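Local coordinates for Acarbose/maltose binding protein GacH (Streptomyces glaucescens, PDB 3K01) that binds the pseudo-oligosaccharide acarbose and an acarbose homolog, probably also maltose, as the extracellular solute receptor of an ABC transporter, at residues E69-F74 and A96-I101; N76-N81 and I101-P106; A125-R128 and Y134-P137; S293-W298 and R366-E371; L300-G305 and D310-F315. All coordinates share one frame; numbering follows the deposited sequence.

Interaction 1 of 5, residues E69-F74 and A96-I101; sequences EANAKF and ADFASI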
# COMPACT_ATOMS: atom_id res chain seq x y z
N GLU A 69 -14.65 -8.06 0.17
CA GLU A 69 -16.02 -8.00 0.72
C GLU A 69 -16.09 -7.29 2.07
O GLU A 69 -17.18 -6.94 2.54
CB GLU A 69 -16.58 -9.41 0.89
CG GLU A 69 -16.83 -10.08 -0.45
CD GLU A 69 -17.28 -11.51 -0.32
OE1 GLU A 69 -17.76 -11.90 0.77
OE2 GLU A 69 -17.16 -12.25 -1.33
N ALA A 70 -14.93 -7.08 2.68
CA ALA A 70 -14.87 -6.71 4.11
C ALA A 70 -15.36 -5.28 4.38
O ALA A 70 -16.02 -5.04 5.40
CB ALA A 70 -13.45 -6.92 4.64
N ASN A 71 -15.05 -4.34 3.49
CA ASN A 71 -15.47 -2.95 3.70
C ASN A 71 -16.98 -2.84 3.79
O ASN A 71 -17.53 -2.28 4.75
CB ASN A 71 -14.86 -2.04 2.63
CG ASN A 71 -15.13 -0.56 2.86
OD1 ASN A 71 -16.27 -0.12 2.77
ND2 ASN A 71 -14.09 0.21 3.12
N ALA A 72 -17.68 -3.40 2.80
CA ALA A 72 -19.13 -3.37 2.79
C ALA A 72 -19.74 -4.18 3.93
O ALA A 72 -20.71 -3.76 4.54
CB ALA A 72 -19.66 -3.85 1.44
N LYS A 73 -19.16 -5.34 4.24
CA LYS A 73 -19.70 -6.17 5.30
C LYS A 73 -19.65 -5.42 6.64
O LYS A 73 -20.60 -5.44 7.42
CB LYS A 73 -18.93 -7.48 5.38
CG LYS A 73 -19.56 -8.55 6.26
CD LYS A 73 -18.63 -9.74 6.46
CE LYS A 73 -19.23 -10.85 7.35
NZ LYS A 73 -20.45 -11.46 6.78
N PHE A 74 -18.54 -4.73 6.88
CA PHE A 74 -18.37 -4.01 8.14
C PHE A 74 -19.32 -2.83 8.21
O PHE A 74 -20.01 -2.63 9.22
CB PHE A 74 -16.92 -3.55 8.35
CG PHE A 74 -16.73 -2.75 9.60
CD1 PHE A 74 -16.74 -3.38 10.84
CD2 PHE A 74 -16.57 -1.36 9.55
CE1 PHE A 74 -16.56 -2.65 12.01
CE2 PHE A 74 -16.40 -0.62 10.72
CZ PHE A 74 -16.40 -1.28 11.95
N ALA A 96 -9.85 6.20 7.78
CA ALA A 96 -10.61 7.44 7.63
C ALA A 96 -12.00 7.17 7.07
O ALA A 96 -12.95 7.85 7.46
CB ALA A 96 -9.87 8.41 6.76
N ASP A 97 -12.13 6.19 6.19
CA ASP A 97 -13.43 5.81 5.62
C ASP A 97 -14.37 5.46 6.79
O ASP A 97 -15.42 6.09 6.98
CB ASP A 97 -13.21 4.62 4.66
CG ASP A 97 -14.45 4.22 3.89
OD1 ASP A 97 -15.47 4.93 3.96
OD2 ASP A 97 -14.34 3.17 3.22
N PHE A 98 -14.00 4.49 7.61
CA PHE A 98 -14.88 4.04 8.70
C PHE A 98 -15.00 5.10 9.79
O PHE A 98 -16.08 5.27 10.35
CB PHE A 98 -14.32 2.76 9.33
CG PHE A 98 -14.28 1.55 8.42
CD1 PHE A 98 -15.12 1.39 7.31
CD2 PHE A 98 -13.42 0.53 8.74
CE1 PHE A 98 -15.02 0.22 6.52
CE2 PHE A 98 -13.32 -0.63 7.96
CZ PHE A 98 -14.13 -0.77 6.85
N ALA A 99 -13.92 5.80 10.12
CA ALA A 99 -14.01 6.80 11.20
C ALA A 99 -14.91 7.96 10.79
O ALA A 99 -15.62 8.52 11.65
CB ALA A 99 -12.64 7.29 11.60
N SER A 100 -14.86 8.34 9.52
CA SER A 100 -15.63 9.47 9.03
C SER A 100 -17.12 9.25 9.13
O SER A 100 -17.87 10.24 9.06
CB SER A 100 -15.28 9.80 7.58
OG SER A 100 -15.80 8.81 6.71
N ILE A 101 -17.55 8.00 9.24
CA ILE A 101 -18.99 7.67 9.40
C ILE A 101 -19.31 7.09 10.78
O ILE A 101 -20.37 6.51 10.99
CB ILE A 101 -19.53 6.80 8.25
CG1 ILE A 101 -18.74 5.50 8.13
CG2 ILE A 101 -19.47 7.59 6.94
CD1 ILE A 101 -19.27 4.57 7.04
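Asn71 and Phe74 of helix 67-79 meet Asp97 and Phe98 of helix 92-100, two helices packed side by side on the alpha/beta sheet. Helix 67-79 is the crossover of a beta-alpha-beta unit that runs from strand 58-64 to strand 87-91, and helix 92-100 follows directly. The short segments run almost parallel, 8° apart. Their axes come no closer than 11.7 Å, and the gap is spanned by side chains alone.

The polar bridge is a single hydrogen bond. Asn71 ND2 donates to Asp97 OD2 over 3.0 Å, nearly straight at 170°. The acceptor lies in the amide plane of Asn71, whereas the amide reaches OD2 on its anti side and somewhat out of the carboxylate plane. OD1 of the same carboxylate forms a salt bridge with Lys75, one turn further along helix 67-79, so Asp97 is tied to that helix twice.

Beside this bridge lies the aromatic contact. Phe74 and Phe98 meet obliquely, with centroids 4.6 Å apart, and both rest on Met88 of strand 87-91. In Phe98, chi1 of -65° sets CG anti to the carbonyl carbon and sends the ring across to the other helix. The Asn71 amide also touches this ring, ND2 lying 3.5 Å from Phe98 CE1. Phe74 CD2 sits over the centre of the Phe98 ring, 3.5 Å above its plane.

Interaction 2 of 5, residues N76-N81 and I101-P106; sequences NAAGGN and IGYLAP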
# COMPACT_ATOMS: atom_id res chain seq x y z
N ASN A 76 -22.16 -2.47 6.68
CA ASN A 76 -23.53 -2.95 6.81
C ASN A 76 -23.86 -3.41 8.22
O ASN A 76 -24.95 -3.14 8.73
CB ASN A 76 -23.81 -4.07 5.81
CG ASN A 76 -23.82 -3.55 4.37
OD1 ASN A 76 -23.99 -2.35 4.13
ND2 ASN A 76 -23.61 -4.46 3.43
N ALA A 77 -22.93 -4.11 8.86
CA ALA A 77 -23.16 -4.60 10.22
C ALA A 77 -23.23 -3.42 11.18
O ALA A 77 -24.15 -3.32 11.99
CB ALA A 77 -22.06 -5.56 10.65
N ALA A 78 -22.27 -2.50 11.09
CA ALA A 78 -22.29 -1.32 11.96
C ALA A 78 -23.53 -0.46 11.73
O ALA A 78 -24.18 0.01 12.66
CB ALA A 78 -21.02 -0.50 11.76
N GLY A 79 -23.88 -0.26 10.46
CA GLY A 79 -25.05 0.55 10.13
C GLY A 79 -26.37 -0.06 10.58
O GLY A 79 -27.37 0.66 10.74
N GLY A 80 -26.39 -1.38 10.76
CA GLY A 80 -27.58 -2.04 11.29
C GLY A 80 -27.54 -2.29 12.79
O GLY A 80 -28.44 -2.93 13.34
N ASN A 81 -26.51 -1.76 13.44
CA ASN A 81 -26.33 -1.91 14.88
C ASN A 81 -26.40 -3.37 15.34
O ASN A 81 -26.92 -3.66 16.41
CB ASN A 81 -27.35 -1.06 15.65
CG ASN A 81 -26.93 -0.79 17.06
OD1 ASN A 81 -25.73 -0.76 17.38
ND2 ASN A 81 -27.91 -0.56 17.94
N ILE A 101 -17.55 8.00 9.24
CA ILE A 101 -18.99 7.67 9.40
C ILE A 101 -19.31 7.09 10.78
O ILE A 101 -20.37 6.51 10.99
CB ILE A 101 -19.53 6.80 8.25
CG1 ILE A 101 -18.74 5.50 8.13
CG2 ILE A 101 -19.47 7.59 6.94
CD1 ILE A 101 -19.27 4.57 7.04
N GLY A 102 -18.41 7.34 11.72
CA GLY A 102 -18.73 7.13 13.13
C GLY A 102 -18.57 5.69 13.60
O GLY A 102 -19.05 5.32 14.69
N TYR A 103 -17.92 4.82 12.83
CA TYR A 103 -17.90 3.40 13.19
C TYR A 103 -16.67 2.91 13.96
O TYR A 103 -16.63 1.72 14.34
CB TYR A 103 -18.05 2.54 11.93
CG TYR A 103 -19.37 2.65 11.22
CD1 TYR A 103 -20.54 3.03 11.88
CD2 TYR A 103 -19.45 2.30 9.88
CE1 TYR A 103 -21.76 3.11 11.14
CE2 TYR A 103 -20.64 2.36 9.17
CZ TYR A 103 -21.78 2.76 9.81
OH TYR A 103 -22.98 2.83 9.12
N LEU A 104 -15.70 3.79 14.20
CA LEU A 104 -14.49 3.40 14.94
C LEU A 104 -14.38 4.07 16.29
O LEU A 104 -14.62 5.27 16.41
CB LEU A 104 -13.22 3.62 14.10
CG LEU A 104 -13.16 2.92 12.74
CD1 LEU A 104 -11.78 3.14 12.11
CD2 LEU A 104 -13.48 1.44 12.86
N ALA A 105 -13.97 3.29 17.28
CA ALA A 105 -13.72 3.84 18.61
C ALA A 105 -12.42 4.64 18.62
O ALA A 105 -11.41 4.18 18.09
CB ALA A 105 -13.60 2.70 19.62
N PRO A 106 -12.41 5.83 19.23
CA PRO A 106 -11.12 6.53 19.32
C PRO A 106 -10.22 5.86 20.35
O PRO A 106 -10.70 5.39 21.39
CB PRO A 106 -11.54 7.92 19.81
CG PRO A 106 -12.80 7.69 20.60
CD PRO A 106 -13.52 6.59 19.84
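The Tyr103 ring lies flat between two residues: Ala78 CB sits over the centre of one face, 3.4 Å above the plane, and Ile101 O lies on the opposite face, offset toward the rim. The alanine methyl forms a CH-pi contact almost along the ring normal, only 8° off it, so that it touches the ring carbons nearly evenly, from CG and CD1 to CE2. Beyond the ring, the hydroxyl oxygen of Tyr103 reaches the last turn of helix 67-79 and comes within 3.2 Å of Gly79 CA, an approach helped by the absence of a side chain there. Gly79 N is near the same oxygen, but at too poor an angle for a hydrogen bond.

Both backbones turn here through Schellman motifs. Gly102, with positive phi, is the C-prime residue that ends helix 92-100, bringing Tyr103 N back to Phe98 O and Gly102 N to Ala99 O; Asn81 does the same for helix 67-79, its N bonded to Ala78 O over 3.0 Å. Tyr103 follows immediately on its turn, and with CG anti to its carbonyl carbon (chi1 -65°) the ring is laid across the neighbouring helix end. Its backbone pairs with Ala304, while Tyr303 covers another side of Ala78.

Interaction 3 of 5, residues A125-R128 and Y134-P137; sequences ASTR and YAVP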
# COMPACT_ATOMS: atom_id res chain seq x y z
N ALA A 125 0.97 7.43 10.93
CA ALA A 125 0.09 8.46 10.41
C ALA A 125 -1.21 7.92 9.86
O ALA A 125 -2.26 8.55 9.96
CB ALA A 125 0.82 9.27 9.37
N SER A 126 -1.16 6.72 9.27
CA SER A 126 -2.36 6.12 8.67
C SER A 126 -3.43 5.77 9.72
O SER A 126 -4.57 5.49 9.36
CB SER A 126 -2.01 4.83 7.91
OG SER A 126 -1.75 3.73 8.79
N THR A 127 -3.06 5.79 11.02
CA THR A 127 -4.03 5.46 12.07
C THR A 127 -4.84 6.66 12.54
O THR A 127 -5.74 6.49 13.37
CB THR A 127 -3.32 4.84 13.31
OG1 THR A 127 -2.56 5.84 13.98
CG2 THR A 127 -2.47 3.62 12.94
N ARG A 128 -4.54 7.85 12.04
CA ARG A 128 -5.14 9.09 12.56
C ARG A 128 -6.13 9.68 11.59
O ARG A 128 -5.92 9.63 10.36
CB ARG A 128 -4.06 10.13 12.86
CG ARG A 128 -2.93 9.64 13.71
CD ARG A 128 -2.99 10.13 15.10
NE ARG A 128 -2.98 11.58 15.21
CZ ARG A 128 -3.45 12.21 16.28
NH1 ARG A 128 -3.94 11.49 17.29
NH2 ARG A 128 -3.43 13.53 16.35
N TYR A 134 -7.55 6.14 15.48
CA TYR A 134 -8.60 5.15 15.35
C TYR A 134 -8.10 3.76 14.98
O TYR A 134 -8.89 2.90 14.59
CB TYR A 134 -9.64 5.61 14.31
CG TYR A 134 -10.41 6.84 14.73
CD1 TYR A 134 -11.53 6.71 15.54
CD2 TYR A 134 -10.03 8.11 14.30
CE1 TYR A 134 -12.26 7.84 15.93
CE2 TYR A 134 -10.74 9.23 14.70
CZ TYR A 134 -11.84 9.08 15.49
OH TYR A 134 -12.56 10.21 15.88
N ALA A 135 -6.80 3.55 15.06
CA ALA A 135 -6.26 2.23 14.72
C ALA A 135 -4.89 2.09 15.32
O ALA A 135 -4.31 3.07 15.80
CB ALA A 135 -6.20 2.03 13.18
N VAL A 136 -4.36 0.87 15.24
CA VAL A 136 -2.94 0.60 15.48
C VAL A 136 -2.38 -0.09 14.21
O VAL A 136 -3.07 -0.84 13.55
CB VAL A 136 -2.68 -0.29 16.73
CG1 VAL A 136 -3.08 0.48 17.99
CG2 VAL A 136 -3.45 -1.61 16.65
N PRO A 137 -1.11 0.17 13.89
CA PRO A 137 -0.56 -0.40 12.64
C PRO A 137 -0.27 -1.87 12.74
O PRO A 137 0.09 -2.39 13.81
CB PRO A 137 0.76 0.38 12.46
CG PRO A 137 0.63 1.61 13.34
CD PRO A 137 -0.13 1.06 14.53
O HOH W 1 -1.75 3.85 16.45
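Thr127 faces Ala135 and Pro137 where a short beta hairpin, strand 128-129 against the start of strand 132-148, is entered from a type I turn spanning Ala125 to Arg128. The turn begins at the last residue of helix 121-125 and presents Thr127 to the second strand with both its backbone and its side chain.

The two branches of the threonine take different partners. At chi1 70°, OG1 stands between the backbone N and the carbonyl carbon and donates its hydrogen bond back to Ala124 O in the last turn of the helix. This leaves CG2 anti to the carbonyl carbon, where the methyl packs on the proline ring, 3.7 Å from Pro137 CG. Thr127 CB, where they branch, comes within 3.2 Å of Ala135 O, a tight contact. The Ala135 methyl points back toward the turn, its CB 4.0 Å from Thr127 CB, with Val95 and Ser301 also packed against it.

Ala135 O has a polar partner as well: a water donates to it at 2.8 Å and reaches Thr127 OG1 by a weak bond, thereby linking turn and strand on the polar side of the threonine. Tyr134 directs its ring off to Val95 and Ala99 of helix 92-100 instead of over Thr127. Its backbone remains in the contact: Tyr134 N donates to Thr127 O over 2.8 Å, with an N-H...O angle of 176°.

Interaction 4 of 5, residues S293-W298 and R366-E371; sequences SPQGGW and RPWIAE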
# COMPACT_ATOMS: atom_id res chain seq x y z
N SER A 293 6.81 6.41 -3.28
CA SER A 293 5.89 5.38 -3.72
C SER A 293 4.68 5.39 -2.80
O SER A 293 4.78 5.76 -1.63
CB SER A 293 6.59 4.01 -3.72
OG SER A 293 7.26 3.81 -2.49
N PRO A 294 3.51 5.01 -3.30
CA PRO A 294 2.33 5.07 -2.45
C PRO A 294 2.33 4.01 -1.35
O PRO A 294 2.93 2.94 -1.47
CB PRO A 294 1.19 4.84 -3.43
CG PRO A 294 1.83 3.98 -4.53
CD PRO A 294 3.21 4.52 -4.66
N GLN A 295 1.58 4.29 -0.30
CA GLN A 295 1.57 3.45 0.90
C GLN A 295 0.35 2.57 0.96
O GLN A 295 -0.77 3.05 0.81
CB GLN A 295 1.49 4.38 2.10
CG GLN A 295 1.45 3.67 3.45
CD GLN A 295 1.25 4.63 4.58
OE1 GLN A 295 1.33 5.83 4.41
NE2 GLN A 295 1.02 4.09 5.78
N GLY A 296 0.57 1.28 1.19
CA GLY A 296 -0.51 0.35 1.47
C GLY A 296 -0.29 -0.34 2.80
O GLY A 296 0.61 0.01 3.58
N GLY A 297 -1.14 -1.32 3.06
CA GLY A 297 -1.01 -2.12 4.27
C GLY A 297 -2.30 -2.16 5.05
O GLY A 297 -3.38 -1.75 4.59
N TRP A 298 -2.18 -2.66 6.28
CA TRP A 298 -3.32 -2.95 7.14
C TRP A 298 -3.02 -2.49 8.54
O TRP A 298 -1.89 -2.58 9.01
CB TRP A 298 -3.62 -4.46 7.19
CG TRP A 298 -4.09 -5.01 5.86
CD1 TRP A 298 -3.31 -5.50 4.85
CD2 TRP A 298 -5.43 -5.04 5.38
NE1 TRP A 298 -4.10 -5.86 3.79
CE2 TRP A 298 -5.40 -5.60 4.08
CE3 TRP A 298 -6.67 -4.69 5.94
CZ2 TRP A 298 -6.57 -5.78 3.32
CZ3 TRP A 298 -7.83 -4.87 5.19
CH2 TRP A 298 -7.76 -5.41 3.88
N ARG A 366 -0.89 8.49 2.18
CA ARG A 366 -2.14 8.87 1.52
C ARG A 366 -2.68 10.14 2.19
O ARG A 366 -2.30 10.45 3.32
CB ARG A 366 -3.22 7.81 1.75
CG ARG A 366 -2.84 6.41 1.39
CD ARG A 366 -3.00 6.09 -0.08
NE ARG A 366 -2.79 4.65 -0.22
CZ ARG A 366 -3.73 3.72 -0.39
NH1 ARG A 366 -5.02 4.00 -0.59
NH2 ARG A 366 -3.33 2.46 -0.47
N PRO A 367 -3.63 10.83 1.53
CA PRO A 367 -4.41 11.80 2.28
C PRO A 367 -5.38 11.01 3.17
O PRO A 367 -6.17 10.19 2.69
CB PRO A 367 -5.17 12.59 1.19
CG PRO A 367 -5.18 11.71 0.02
CD PRO A 367 -4.03 10.74 0.11
N TRP A 368 -5.34 11.30 4.47
CA TRP A 368 -6.08 10.50 5.43
C TRP A 368 -7.48 11.07 5.64
O TRP A 368 -7.84 11.53 6.73
CB TRP A 368 -5.31 10.38 6.75
CG TRP A 368 -3.92 9.86 6.55
CD1 TRP A 368 -2.77 10.52 6.87
CD2 TRP A 368 -3.53 8.60 5.97
NE1 TRP A 368 -1.68 9.74 6.53
CE2 TRP A 368 -2.11 8.57 6.00
CE3 TRP A 368 -4.23 7.50 5.46
CZ2 TRP A 368 -1.38 7.50 5.50
CZ3 TRP A 368 -3.50 6.43 4.99
CH2 TRP A 368 -2.08 6.44 5.02
N ILE A 369 -8.25 11.05 4.56
CA ILE A 369 -9.56 11.71 4.52
C ILE A 369 -10.63 10.70 4.11
O ILE A 369 -10.32 9.65 3.53
CB ILE A 369 -9.57 12.95 3.59
CG1 ILE A 369 -9.30 12.55 2.13
CG2 ILE A 369 -8.54 13.97 4.06
CD1 ILE A 369 -9.45 13.73 1.16
N ALA A 370 -11.89 11.02 4.40
CA ALA A 370 -13.02 10.15 4.12
C ALA A 370 -13.04 9.73 2.66
O ALA A 370 -13.33 8.57 2.32
CB ALA A 370 -14.31 10.89 4.48
N GLU A 371 -12.70 10.66 1.78
CA GLU A 371 -12.79 10.46 0.34
C GLU A 371 -11.50 9.96 -0.28
O GLU A 371 -11.38 9.98 -1.51
CB GLU A 371 -13.15 11.79 -0.34
CG GLU A 371 -14.44 12.41 0.15
CD GLU A 371 -14.24 13.36 1.33
OE1 GLU A 371 -13.17 13.37 2.00
OE2 GLU A 371 -15.21 14.13 1.56
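The carbonyl oxygen of Gln295 takes two hydrogen bonds from one guanidinium, from Arg366 NE at 2.8 Å and from Arg366 NH2 at 2.9 Å. The grip is side-on and both nitrogens converge on one atom, so neither bond can be straight; the N-H...O angle at NE is 138°. NE lies in the carbonyl plane of Gln295, while NH2 is tilted from it. A bend at chi2 of -83° helps carry the arginine head to the strand, where it also makes a long, weak ion pair with Glu91.

Close to the centre of the molecule, this contact joins strand 293-302, which runs through the central sheet, to the chain just after strand 363-364, its parallel neighbour. Such a place is consistent with the crossover region between the two lobes of solute-binding proteins.

Trp368, centre of an inverse gamma turn, packs next to the bonded pair. Gln295 extends fully and puts its amide at the edge of the indole, the two planes 80° apart, with OE1 3.4 Å from Trp368 CZ2. This buried oxygen has no hydrogen-bond partner, whereas Gln295 NE2 is bonded to Gln122 O and Trp368 NE1 to Glu365. Arg366 O lies over one face of the indole, offset toward the rim and 3.2 Å above its plane.

Interaction 5 of 5, residues L300-G305 and D310-F315; sequences LSVYAG and DASYAF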
# COMPACT_ATOMS: atom_id res chain seq x y z
N LEU A 300 -5.33 -2.26 12.58
CA LEU A 300 -6.40 -2.87 13.38
C LEU A 300 -7.16 -1.79 14.10
O LEU A 300 -6.56 -0.90 14.72
CB LEU A 300 -5.82 -3.82 14.42
CG LEU A 300 -4.97 -4.92 13.79
CD1 LEU A 300 -3.71 -5.17 14.63
CD2 LEU A 300 -5.81 -6.15 13.56
N SER A 301 -8.48 -1.85 14.00
CA SER A 301 -9.36 -0.86 14.61
C SER A 301 -10.40 -1.53 15.47
O SER A 301 -10.70 -2.72 15.32
CB SER A 301 -10.05 -0.05 13.51
OG SER A 301 -9.08 0.64 12.76
N VAL A 302 -10.97 -0.76 16.39
CA VAL A 302 -11.98 -1.23 17.31
C VAL A 302 -13.31 -0.60 16.89
O VAL A 302 -13.37 0.61 16.63
CB VAL A 302 -11.63 -0.82 18.75
CG1 VAL A 302 -12.75 -1.22 19.70
CG2 VAL A 302 -10.28 -1.44 19.20
N TYR A 303 -14.35 -1.42 16.78
CA TYR A 303 -15.67 -0.93 16.45
C TYR A 303 -16.21 -0.01 17.54
O TYR A 303 -16.17 -0.34 18.73
CB TYR A 303 -16.57 -2.12 16.23
CG TYR A 303 -18.05 -1.83 16.17
CD1 TYR A 303 -18.57 -0.83 15.33
CD2 TYR A 303 -18.93 -2.56 16.96
CE1 TYR A 303 -19.95 -0.58 15.29
CE2 TYR A 303 -20.32 -2.31 16.91
CZ TYR A 303 -20.80 -1.33 16.08
OH TYR A 303 -22.17 -1.05 16.04
N ALA A 304 -16.74 1.14 17.13
CA ALA A 304 -17.22 2.15 18.09
C ALA A 304 -18.26 1.60 19.04
O ALA A 304 -18.31 2.02 20.20
CB ALA A 304 -17.78 3.37 17.34
N GLY A 305 -19.11 0.70 18.56
CA GLY A 305 -20.21 0.15 19.38
C GLY A 305 -19.86 -1.14 20.09
O GLY A 305 -20.75 -1.83 20.61
N ASP A 310 -12.63 -2.81 26.53
CA ASP A 310 -11.38 -3.02 27.24
C ASP A 310 -10.61 -4.23 26.70
O ASP A 310 -9.39 -4.15 26.51
CB ASP A 310 -11.62 -3.11 28.75
CG ASP A 310 -12.08 -1.80 29.34
OD1 ASP A 310 -11.67 -0.72 28.86
OD2 ASP A 310 -12.85 -1.86 30.33
N ALA A 311 -11.30 -5.33 26.43
CA ALA A 311 -10.60 -6.49 25.89
C ALA A 311 -10.14 -6.22 24.46
O ALA A 311 -9.10 -6.73 24.05
CB ALA A 311 -11.47 -7.74 25.95
N SER A 312 -10.93 -5.42 23.73
CA SER A 312 -10.56 -5.07 22.36
C SER A 312 -9.31 -4.19 22.32
O SER A 312 -8.46 -4.38 21.46
CB SER A 312 -11.71 -4.39 21.62
OG SER A 312 -12.84 -5.24 21.54
N TYR A 313 -9.18 -3.24 23.25
CA TYR A 313 -7.96 -2.44 23.31
C TYR A 313 -6.76 -3.35 23.50
O TYR A 313 -5.73 -3.20 22.84
CB TYR A 313 -8.01 -1.48 24.50
CG TYR A 313 -9.09 -0.42 24.47
CD1 TYR A 313 -9.61 0.09 23.28
CD2 TYR A 313 -9.61 0.07 25.68
CE1 TYR A 313 -10.60 1.07 23.29
CE2 TYR A 313 -10.59 1.04 25.69
CZ TYR A 313 -11.10 1.53 24.51
OH TYR A 313 -12.08 2.50 24.53
N ALA A 314 -6.88 -4.31 24.44
CA ALA A 314 -5.78 -5.21 24.71
C ALA A 314 -5.50 -6.13 23.51
O ALA A 314 -4.34 -6.45 23.22
CB ALA A 314 -6.09 -6.02 25.97
N PHE A 315 -6.56 -6.55 22.82
CA PHE A 315 -6.36 -7.41 21.66
C PHE A 315 -5.60 -6.70 20.53
O PHE A 315 -4.68 -7.28 19.94
CB PHE A 315 -7.71 -7.91 21.16
CG PHE A 315 -7.61 -8.85 19.98
CD1 PHE A 315 -7.30 -10.19 20.18
CD2 PHE A 315 -7.79 -8.38 18.69
CE1 PHE A 315 -7.20 -11.06 19.10
CE2 PHE A 315 -7.70 -9.25 17.59
CZ PHE A 315 -7.39 -10.59 17.80
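Val302 packs on Ser312 and Tyr313 of a helix whose backbone bond from Phe315 N to Ala311 O, at 2.8 Å, is the shorter of the two within the segment 310-315. No hydrogen bond passes between the segments themselves. The contact is strand-on-helix packing in an alpha/beta layer: helix 309-320 follows strand 293-302 after a short connection and folds back along the face of the sheet turned away from helices 67-79 and 92-100.

Ser312 offers its carbon to the strand and keeps its oxygen for its own helix. With chi1 of -60°, OG stands beside the backbone N and hydrogen-bonds to Asn308 O one turn earlier, so the polar end of the side chain is satisfied without the strand. The strand itself is held at both edges: Ser301 is backbone-paired with Met88, and Val302 with Ala105.

Val302 faces the helix with both methyls. CG1, anti to the backbone N (chi1 176°), goes to Ser312, and CG2 lies about as far from Ser312 CB as from Ser312 O, near 4.1 Å. Tyr313 starts out from the far side of the helix, yet its ring comes round obliquely to the valine, CD1 lying 4.4 Å from Val302 CG2. Leu309 and Val316 complete the helix surface against Val302. The closest approach between the segments is 3.8 Å, from Val302 CG1 to Ser312 CB.

In the fold
Along the chain, interactions 1 and 2 interleave and share Ile101, interaction 3 follows, and interaction 5 falls between the two segments of interaction 4. Interactions 1 and 2, with centres about 8 Å apart, both draw on helix 67-79; Phe98 O and Tyr103 N connect them. Interactions 3, 4 and 5 reach one sheet through the neighbouring strands 132-148 and 293-302. Strand 293-302 serves both interaction 4, near the middle of the molecule, and interaction 5, about 22 Å away between centres. Helices 67-79 and 92-100 cover one face of the sheet and helix 309-320 the other, a three-layered lobe whose strands run on toward the region that probably joins the two lobes.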